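PDB 3F7W: putative fructosamine-3-kinase from Thermobifida fusca YX, which probably acts as a kinase that phosphorylates fructosamine-type sugar adducts, in a protein-kinase-like fold, its true substrate not being established. Local coordinates for residues D93-T98 with W202-A207. Numbering follows the deposited sequence.
Sequences DERPPT and WQDDGA
Pro97 lies over one face of the Trp202 indole, its CB 3.8 Å from the centroid of the five-membered ring in a CH-pi contact. From its own CB, which meets Arg95 O, Trp202 runs through CG and CD2 under Pro97 CA and CB; CD1 and NE1 sit below Pro97 CG, and CZ3 ends 4.0 Å from Thr98 O. Ala101 and Ala102 of helix 99-114 and Leu231 also touch this indole. Without the indole, as with an alanine here, Pro97 would probably lose its aromatic partner, opening a gap beside helix 99-114. Trp202 O accepts from Arg95 N (2.9 Å) and Gln203 NE2, which arrive from opposite faces of its carbonyl plane. Bent at chi2 (-71°), the Gln203 chain folds back and NE2 also gives a 2.8 Å bond to Asp93 O, both acceptors lying in its amide plane. Farther out, Arg95 NE meets Asp204 OD1 on its syn side at 2.9 Å, a salt bridge with the guanidinium and carboxylate planes 75° apart. Water 3 links Pro96 O, Thr98 OG1 and Gln203 O. The arrangement joins the loop after strand 86-90 to the 200-203/206-209 beta hairpin, as in protein-kinase-like folds, where the hinge linker packs on the hairpin that follows the catalytic loop.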
# COMPACT_ATOMS: atom_id res chain seq x y z
N ASP A 93 1.29 0.67 -19.08
CA ASP A 93 0.11 0.99 -19.90
C ASP A 93 -1.02 0.05 -19.52
O ASP A 93 -0.96 -1.16 -19.80
CB ASP A 93 0.42 0.92 -21.39
CG ASP A 93 1.15 2.17 -21.90
OD1 ASP A 93 0.61 3.31 -21.75
OD2 ASP A 93 2.26 1.99 -22.42
N GLU A 94 -2.03 0.61 -18.89
CA GLU A 94 -3.11 -0.18 -18.32
C GLU A 94 -3.95 -0.83 -19.41
O GLU A 94 -4.05 -0.32 -20.54
CB GLU A 94 -4.04 0.67 -17.47
CG GLU A 94 -3.41 1.32 -16.29
CD GLU A 94 -4.38 2.20 -15.55
OE1 GLU A 94 -5.41 1.68 -15.06
OE2 GLU A 94 -4.09 3.41 -15.45
N ARG A 95 -4.56 -1.93 -19.04
CA ARG A 95 -5.43 -2.71 -19.89
C ARG A 95 -6.69 -2.96 -19.10
O ARG A 95 -6.66 -2.90 -17.87
CB ARG A 95 -4.77 -4.04 -20.22
CG ARG A 95 -3.46 -3.93 -20.98
CD ARG A 95 -3.68 -3.49 -22.43
NE ARG A 95 -4.38 -4.53 -23.19
CZ ARG A 95 -5.49 -4.37 -23.91
NH1 ARG A 95 -6.07 -3.18 -24.09
NH2 ARG A 95 -6.02 -5.43 -24.51
N PRO A 96 -7.81 -3.22 -19.78
CA PRO A 96 -9.01 -3.59 -19.06
C PRO A 96 -8.80 -4.88 -18.26
O PRO A 96 -8.03 -5.74 -18.68
CB PRO A 96 -10.05 -3.80 -20.18
CG PRO A 96 -9.53 -3.00 -21.32
CD PRO A 96 -8.05 -3.13 -21.23
N PRO A 97 -9.47 -4.99 -17.09
CA PRO A 97 -9.38 -6.21 -16.30
C PRO A 97 -10.00 -7.38 -17.03
O PRO A 97 -10.98 -7.21 -17.75
CB PRO A 97 -10.20 -5.90 -15.03
CG PRO A 97 -10.51 -4.44 -15.06
CD PRO A 97 -10.32 -3.96 -16.47
N THR A 98 -9.41 -8.55 -16.87
CA THR A 98 -9.92 -9.80 -17.43
C THR A 98 -9.81 -10.89 -16.38
O THR A 98 -8.95 -10.83 -15.51
CB THR A 98 -9.13 -10.23 -18.67
OG1 THR A 98 -7.74 -10.36 -18.34
CG2 THR A 98 -9.29 -9.22 -19.83
N TRP A 202 -4.12 -3.09 -14.26
CA TRP A 202 -4.32 -4.33 -14.97
C TRP A 202 -3.49 -4.41 -16.26
O TRP A 202 -3.26 -3.39 -16.96
CB TRP A 202 -5.81 -4.55 -15.24
CG TRP A 202 -6.57 -4.78 -13.99
CD1 TRP A 202 -7.09 -3.83 -13.16
CD2 TRP A 202 -6.90 -6.04 -13.42
NE1 TRP A 202 -7.74 -4.43 -12.11
CE2 TRP A 202 -7.63 -5.78 -12.24
CE3 TRP A 202 -6.65 -7.36 -13.79
CZ2 TRP A 202 -8.12 -6.80 -11.43
CZ3 TRP A 202 -7.14 -8.38 -12.97
CH2 TRP A 202 -7.87 -8.09 -11.81
N GLN A 203 -3.02 -5.62 -16.53
CA GLN A 203 -2.25 -5.98 -17.71
C GLN A 203 -2.94 -7.19 -18.35
O GLN A 203 -3.89 -7.72 -17.79
CB GLN A 203 -0.84 -6.35 -17.28
CG GLN A 203 -0.07 -5.20 -16.61
CD GLN A 203 0.31 -4.12 -17.59
OE1 GLN A 203 1.44 -4.09 -18.05
NE2 GLN A 203 -0.63 -3.23 -17.92
N ASP A 204 -2.48 -7.59 -19.53
CA ASP A 204 -3.03 -8.78 -20.18
C ASP A 204 -2.75 -10.05 -19.41
O ASP A 204 -3.52 -11.01 -19.48
CB ASP A 204 -2.45 -8.92 -21.60
CG ASP A 204 -2.89 -7.79 -22.52
OD1 ASP A 204 -4.05 -7.32 -22.43
OD2 ASP A 204 -2.04 -7.36 -23.34
N ASP A 205 -1.63 -10.07 -18.69
CA ASP A 205 -1.10 -11.31 -18.11
C ASP A 205 -1.01 -11.26 -16.58
O ASP A 205 -0.28 -12.02 -15.98
CB ASP A 205 0.29 -11.60 -18.71
CG ASP A 205 1.30 -10.50 -18.42
OD1 ASP A 205 0.91 -9.38 -18.00
OD2 ASP A 205 2.51 -10.75 -18.64
N GLY A 206 -1.79 -10.39 -15.95
CA GLY A 206 -1.70 -10.17 -14.52
C GLY A 206 -1.94 -8.71 -14.23
O GLY A 206 -2.67 -8.04 -14.95
N ALA A 207 -1.31 -8.19 -13.17
CA ALA A 207 -1.45 -6.77 -12.84
C ALA A 207 -0.17 -6.24 -12.21
O ALA A 207 0.68 -7.00 -11.73
CB ALA A 207 -2.64 -6.54 -11.91
O HOH W 1 2.62 -2.01 -19.43
O HOH W 2 -6.06 -0.87 -14.64
O HOH W 3 -6.57 -7.80 -17.89
O HOH W 4 -5.99 -10.85 -20.50